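Local coordinates for toluene, o-xylene monooxygenase oxygenase subunit (Pseudomonas stutzeri, PDB 2INC), which probably takes part in the oxygen-dependent hydroxylation of toluene and o-xylene, as one of the chains of the oxygenase component, at residues L60-D72 with R259-K271. Numbering follows the deposited sequence.
Sequences LKHDDWNAFRDPD and RWSSALVKMALEK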
loop_
_atom_site.group_PDB
_atom_site.type_symbol
_atom_site.label_atom_id
_atom_site.label_comp_id
_atom_site.label_asym_id
_atom_site.label_seq_id
_atom_site.Cartn_x
_atom_site.Cartn_y
_atom_site.Cartn_z
ATOM N N LEU B 60 -33.217 26.028 -14.229
ATOM C CA LEU B 60 -31.996 25.596 -14.923
ATOM C C LEU B 60 -32.147 24.146 -15.400
ATOM O O LEU B 60 -32.137 23.214 -14.599
ATOM C CB LEU B 60 -30.789 25.725 -13.992
ATOM C CG LEU B 60 -29.422 25.554 -14.649
ATOM C CD1 LEU B 60 -29.117 26.773 -15.546
ATOM C CD2 LEU B 60 -28.325 25.436 -13.553
ATOM N N LYS B 61 -32.240 23.944 -16.711
ATOM C CA LYS B 61 -32.705 22.668 -17.234
ATOM C C LYS B 61 -31.704 21.972 -18.120
ATOM O O LYS B 61 -30.952 22.620 -18.809
ATOM C CB LYS B 61 -34.037 22.846 -17.975
ATOM C CG LYS B 61 -35.206 23.056 -17.042
ATOM C CD LYS B 61 -36.407 23.475 -17.841
ATOM C CE LYS B 61 -37.358 24.259 -16.980
ATOM N NZ LYS B 61 -38.522 24.672 -17.804
ATOM N N HIS B 62 -31.687 20.634 -18.070
ATOM C CA HIS B 62 -30.910 19.825 -19.010
ATOM C C HIS B 62 -31.547 18.445 -19.071
ATOM O O HIS B 62 -32.118 17.996 -18.081
ATOM C CB HIS B 62 -29.461 19.722 -18.564
ATOM C CG HIS B 62 -28.512 19.374 -19.658
ATOM N ND1 HIS B 62 -28.405 18.101 -20.171
ATOM C CD2 HIS B 62 -27.629 20.128 -20.345
ATOM C CE1 HIS B 62 -27.483 18.078 -21.117
ATOM N NE2 HIS B 62 -26.995 19.297 -21.241
ATOM N N ASP B 63 -31.490 17.758 -20.200
ATOM C CA ASP B 63 -32.149 16.439 -20.231
ATOM C C ASP B 63 -31.245 15.347 -19.714
ATOM O O ASP B 63 -31.703 14.241 -19.518
ATOM C CB ASP B 63 -32.584 15.989 -21.634
ATOM C CG ASP B 63 -33.488 16.969 -22.337
ATOM O OD1 ASP B 63 -33.530 16.903 -23.603
ATOM O OD2 ASP B 63 -34.169 17.779 -21.676
ATOM N N ASP B 64 -29.947 15.621 -19.576
ATOM C CA ASP B 64 -29.008 14.602 -19.068
ATOM C C ASP B 64 -27.923 15.188 -18.180
ATOM O O ASP B 64 -26.779 15.263 -18.583
ATOM C CB ASP B 64 -28.347 13.879 -20.225
ATOM C CG ASP B 64 -27.641 12.599 -19.786
ATOM O OD1 ASP B 64 -27.891 12.085 -18.642
ATOM O OD2 ASP B 64 -26.849 12.086 -20.601
ATOM N N TRP B 65 -28.275 15.592 -16.963
ATOM C CA TRP B 65 -27.268 16.197 -16.091
ATOM C C TRP B 65 -26.195 15.191 -15.719
ATOM O O TRP B 65 -25.080 15.572 -15.341
ATOM C CB TRP B 65 -27.907 16.703 -14.808
ATOM C CG TRP B 65 -28.662 18.018 -14.956
ATOM C CD1 TRP B 65 -29.987 18.231 -14.707
ATOM C CD2 TRP B 65 -28.118 19.284 -15.355
ATOM N NE1 TRP B 65 -30.315 19.553 -14.933
ATOM C CE2 TRP B 65 -29.184 20.227 -15.314
ATOM C CE3 TRP B 65 -26.835 19.718 -15.736
ATOM C CZ2 TRP B 65 -29.018 21.557 -15.662
ATOM C CZ3 TRP B 65 -26.668 21.069 -16.084
ATOM C CH2 TRP B 65 -27.772 21.966 -16.046
ATOM N N ASN B 66 -26.515 13.906 -15.814
ATOM C CA ASN B 66 -25.474 12.864 -15.629
ATOM C C ASN B 66 -24.296 12.869 -16.594
ATOM O O ASN B 66 -23.270 12.270 -16.268
ATOM C CB ASN B 66 -26.040 11.444 -15.530
ATOM C CG ASN B 66 -26.625 11.117 -14.111
ATOM O OD1 ASN B 66 -25.976 11.274 -13.059
ATOM N ND2 ASN B 66 -27.828 10.607 -14.120
ATOM N N ALA B 67 -24.446 13.526 -17.760
ATOM C CA ALA B 67 -23.336 13.722 -18.681
ATOM C C ALA B 67 -22.234 14.666 -18.156
ATOM O O ALA B 67 -21.153 14.704 -18.713
ATOM C CB ALA B 67 -23.818 14.211 -20.046
ATOM N N PHE B 68 -22.498 15.407 -17.091
ATOM C CA PHE B 68 -21.503 16.327 -16.584
ATOM C C PHE B 68 -20.243 15.606 -16.122
ATOM O O PHE B 68 -20.312 14.550 -15.480
ATOM C CB PHE B 68 -22.064 17.141 -15.389
ATOM C CG PHE B 68 -21.039 18.077 -14.775
ATOM C CD1 PHE B 68 -20.632 19.228 -15.462
ATOM C CD2 PHE B 68 -20.429 17.781 -13.536
ATOM C CE1 PHE B 68 -19.637 20.087 -14.927
ATOM C CE2 PHE B 68 -19.465 18.644 -12.991
ATOM C CZ PHE B 68 -19.068 19.781 -13.660
ATOM N N ARG B 69 -19.088 16.201 -16.434
ATOM C CA ARG B 69 -17.790 15.655 -16.065
ATOM C C ARG B 69 -16.953 16.776 -15.444
ATOM O O ARG B 69 -16.770 17.821 -16.065
ATOM C CB ARG B 69 -17.076 15.054 -17.302
ATOM C CG ARG B 69 -17.860 13.949 -18.024
ATOM C CD ARG B 69 -17.820 12.669 -17.174
ATOM N NE ARG B 69 -18.552 11.524 -17.779
ATOM C CZ ARG B 69 -19.836 11.236 -17.553
ATOM N NH1 ARG B 69 -20.389 10.171 -18.129
ATOM N NH2 ARG B 69 -20.598 11.980 -16.766
ATOM N N ASP B 70 -16.450 16.562 -14.219
ATOM C CA ASP B 70 -15.444 17.435 -13.579
ATOM C C ASP B 70 -14.203 17.508 -14.461
ATOM O O ASP B 70 -13.595 16.466 -14.724
ATOM C CB ASP B 70 -15.012 16.827 -12.235
ATOM C CG ASP B 70 -13.941 17.646 -11.508
ATOM O OD1 ASP B 70 -13.484 17.210 -10.400
ATOM O OD2 ASP B 70 -13.583 18.744 -12.003
ATOM N N PRO B 71 -13.808 18.737 -14.893
ATOM C CA PRO B 71 -12.588 18.881 -15.719
ATOM C C PRO B 71 -11.294 18.445 -15.009
ATOM O O PRO B 71 -10.349 18.000 -15.681
ATOM C CB PRO B 71 -12.577 20.394 -16.077
ATOM C CG PRO B 71 -13.378 21.049 -15.020
ATOM C CD PRO B 71 -14.476 20.043 -14.679
ATOM N N ASP B 72 -11.252 18.517 -13.665
ATOM C CA ASP B 72 -10.119 17.993 -12.913
ATOM C C ASP B 72 -10.247 16.473 -12.635
ATOM O O ASP B 72 -9.304 15.854 -12.209
ATOM C CB ASP B 72 -9.963 18.758 -11.568
ATOM C CG ASP B 72 -9.432 20.192 -11.748
ATOM O OD1 ASP B 72 -10.173 21.055 -12.292
ATOM O OD2 ASP B 72 -8.281 20.463 -11.341
ATOM N N ARG B 259 -12.979 26.224 -12.029
ATOM C CA ARG B 259 -12.875 25.336 -13.201
ATOM C C ARG B 259 -14.103 24.429 -13.387
ATOM O O ARG B 259 -14.630 24.310 -14.491
ATOM C CB ARG B 259 -11.616 24.494 -13.147
ATOM C CG ARG B 259 -10.318 25.295 -13.464
ATOM C CD ARG B 259 -9.184 24.362 -13.830
ATOM N NE ARG B 259 -8.757 23.503 -12.718
ATOM C CZ ARG B 259 -7.882 23.865 -11.782
ATOM N NH1 ARG B 259 -7.388 25.088 -11.774
ATOM N NH2 ARG B 259 -7.521 23.019 -10.824
ATOM N N TRP B 260 -14.591 23.813 -12.312
ATOM C CA TRP B 260 -15.766 22.957 -12.441
ATOM C C TRP B 260 -17.026 23.794 -12.586
ATOM O O TRP B 260 -17.955 23.363 -13.295
ATOM C CB TRP B 260 -15.870 21.887 -11.350
ATOM C CG TRP B 260 -16.490 22.283 -9.999
ATOM C CD1 TRP B 260 -15.823 22.493 -8.834
ATOM C CD2 TRP B 260 -17.891 22.363 -9.677
ATOM N NE1 TRP B 260 -16.729 22.759 -7.801
ATOM C CE2 TRP B 260 -17.993 22.690 -8.305
ATOM C CE3 TRP B 260 -19.083 22.212 -10.415
ATOM C CZ2 TRP B 260 -19.198 22.832 -7.683
ATOM C CZ3 TRP B 260 -20.272 22.394 -9.803
ATOM C CH2 TRP B 260 -20.344 22.693 -8.445
ATOM N N SER B 261 -17.050 24.987 -11.959
ATOM C CA SER B 261 -18.211 25.883 -12.071
ATOM C C SER B 261 -18.342 26.334 -13.541
ATOM O O SER B 261 -19.439 26.356 -14.092
ATOM C CB SER B 261 -18.092 27.083 -11.145
ATOM O OG SER B 261 -18.112 26.675 -9.790
ATOM N N SER B 262 -17.193 26.625 -14.157
ATOM C CA SER B 262 -17.177 27.021 -15.542
ATOM C C SER B 262 -17.621 25.850 -16.451
ATOM O O SER B 262 -18.390 26.056 -17.380
ATOM C CB SER B 262 -15.800 27.583 -15.922
ATOM O OG SER B 262 -15.831 27.935 -17.289
ATOM N N ALA B 263 -17.199 24.619 -16.145
ATOM C CA ALA B 263 -17.605 23.472 -16.958
ATOM C C ALA B 263 -19.092 23.264 -16.890
ATOM O O ALA B 263 -19.725 22.951 -17.906
ATOM C CB ALA B 263 -16.836 22.215 -16.588
ATOM N N LEU B 264 -19.666 23.465 -15.708
ATOM C CA LEU B 264 -21.095 23.292 -15.544
ATOM C C LEU B 264 -21.914 24.362 -16.289
ATOM O O LEU B 264 -22.908 24.053 -16.932
ATOM C CB LEU B 264 -21.476 23.269 -14.064
ATOM C CG LEU B 264 -22.939 22.883 -13.716
ATOM C CD1 LEU B 264 -23.356 21.535 -14.268
ATOM C CD2 LEU B 264 -23.130 22.916 -12.235
ATOM N N VAL B 265 -21.500 25.616 -16.181
ATOM C CA VAL B 265 -22.193 26.690 -16.903
ATOM C C VAL B 265 -22.094 26.348 -18.397
ATOM O O VAL B 265 -23.107 26.440 -19.137
ATOM C CB VAL B 265 -21.584 28.045 -16.609
ATOM C CG1 VAL B 265 -21.983 29.084 -17.713
ATOM C CG2 VAL B 265 -22.008 28.516 -15.221
ATOM N N LYS B 266 -20.911 25.907 -18.827
ATOM C CA LYS B 266 -20.735 25.509 -20.218
ATOM C C LYS B 266 -21.801 24.510 -20.635
ATOM O O LYS B 266 -22.469 24.649 -21.699
ATOM C CB LYS B 266 -19.348 24.924 -20.450
ATOM C CG LYS B 266 -19.072 24.622 -21.914
ATOM C CD LYS B 266 -17.662 24.237 -22.132
ATOM C CE LYS B 266 -17.471 23.778 -23.559
ATOM N NZ LYS B 266 -16.198 23.000 -23.723
ATOM N N MET B 267 -21.940 23.457 -19.828
ATOM C CA MET B 267 -22.922 22.440 -20.130
ATOM C C MET B 267 -24.329 23.022 -20.146
ATOM O O MET B 267 -25.098 22.730 -21.046
ATOM C CB MET B 267 -22.798 21.283 -19.147
ATOM C CG MET B 267 -23.891 20.281 -19.321
ATOM S SD MET B 267 -23.598 18.966 -18.138
ATOM C CE MET B 267 -24.867 17.812 -18.606
ATOM N N ALA B 268 -24.681 23.834 -19.150
ATOM C CA ALA B 268 -25.983 24.464 -19.101
ATOM C C ALA B 268 -26.295 25.264 -20.379
ATOM O O ALA B 268 -27.418 25.223 -20.871
ATOM C CB ALA B 268 -26.109 25.352 -17.855
ATOM N N LEU B 269 -25.288 25.948 -20.923
ATOM C CA LEU B 269 -25.469 26.774 -22.143
ATOM C C LEU B 269 -25.755 25.940 -23.401
ATOM O O LEU B 269 -26.062 26.501 -24.437
ATOM C CB LEU B 269 -24.261 27.671 -22.379
ATOM C CG LEU B 269 -23.982 28.713 -21.291
ATOM C CD1 LEU B 269 -22.960 29.772 -21.812
ATOM C CD2 LEU B 269 -25.221 29.365 -20.825
ATOM N N GLU B 270 -25.662 24.618 -23.317
ATOM C CA GLU B 270 -26.061 23.752 -24.436
ATOM C C GLU B 270 -27.567 23.818 -24.704
ATOM O O GLU B 270 -28.015 23.567 -25.822
ATOM C CB GLU B 270 -25.672 22.296 -24.193
ATOM C CG GLU B 270 -24.180 21.982 -24.141
ATOM C CD GLU B 270 -23.940 20.579 -23.582
ATOM O OE1 GLU B 270 -24.935 19.883 -23.252
ATOM O OE2 GLU B 270 -22.762 20.170 -23.475
ATOM N N LYS B 271 -28.332 24.193 -23.690
ATOM C CA LYS B 271 -29.776 24.269 -23.781
ATOM C C LYS B 271 -30.252 25.719 -23.895
ATOM O O LYS B 271 -29.797 26.574 -23.153
ATOM C CB LYS B 271 -30.395 23.616 -22.552
ATOM C CG LYS B 271 -31.894 23.691 -22.557
ATOM C CD LYS B 271 -32.511 22.547 -21.786
ATOM C CE LYS B 271 -34.019 22.497 -22.031
ATOM N NZ LYS B 271 -34.658 23.808 -21.691
#
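Met267 meets His62, Trp65 and Phe68 together, a worked example of how one long thioether can fasten an irregular loop to a helix. Fully extended, with CG anti to its backbone N (chi1 173°), Met267 sets CE over the centre of the His62 ring in a CH-pi contact, 3.7 Å from CE to the ring centroid. Its SD lies at the edge of the Phe68 ring and approaches the Trp65 ring obliquely, both Met-aromatic contacts. Phe68, crossing Leu264 at about a right angle, receives Leu264 CD1 over one face, while CE1 at its rim comes 3.5 Å from Leu264 N.

The imidazole is fixed at two edge positions: Asp64 N donates to His62 ND1, and His62 NE2 gives a nearly straight bond (172°) to Glu270 OE1, 2.9 Å away on the anti side but tilted 32° from the carboxylate plane. Replacing His62 by an alanine would remove both bonds and is likely to leave the Glu270 carboxylate freer to turn. Farther along, Pro71 CD rests on Ala263 CB at 3.7 Å, and Arg259 grips Asp72 side-on, NE to OD1 and NH2 to OD2 (2.7 Å). An Asx turn, Asp72 N to Asp70 OD2, shapes the backbone leading to that salt bridge.

In this helical chain of the ferritin-clan hydroxylase family, the loop joining helices 46-56 and 76-99 thus runs along the C-terminal part of helix 241-268, with helix 142-172 touching Phe68 and Trp260.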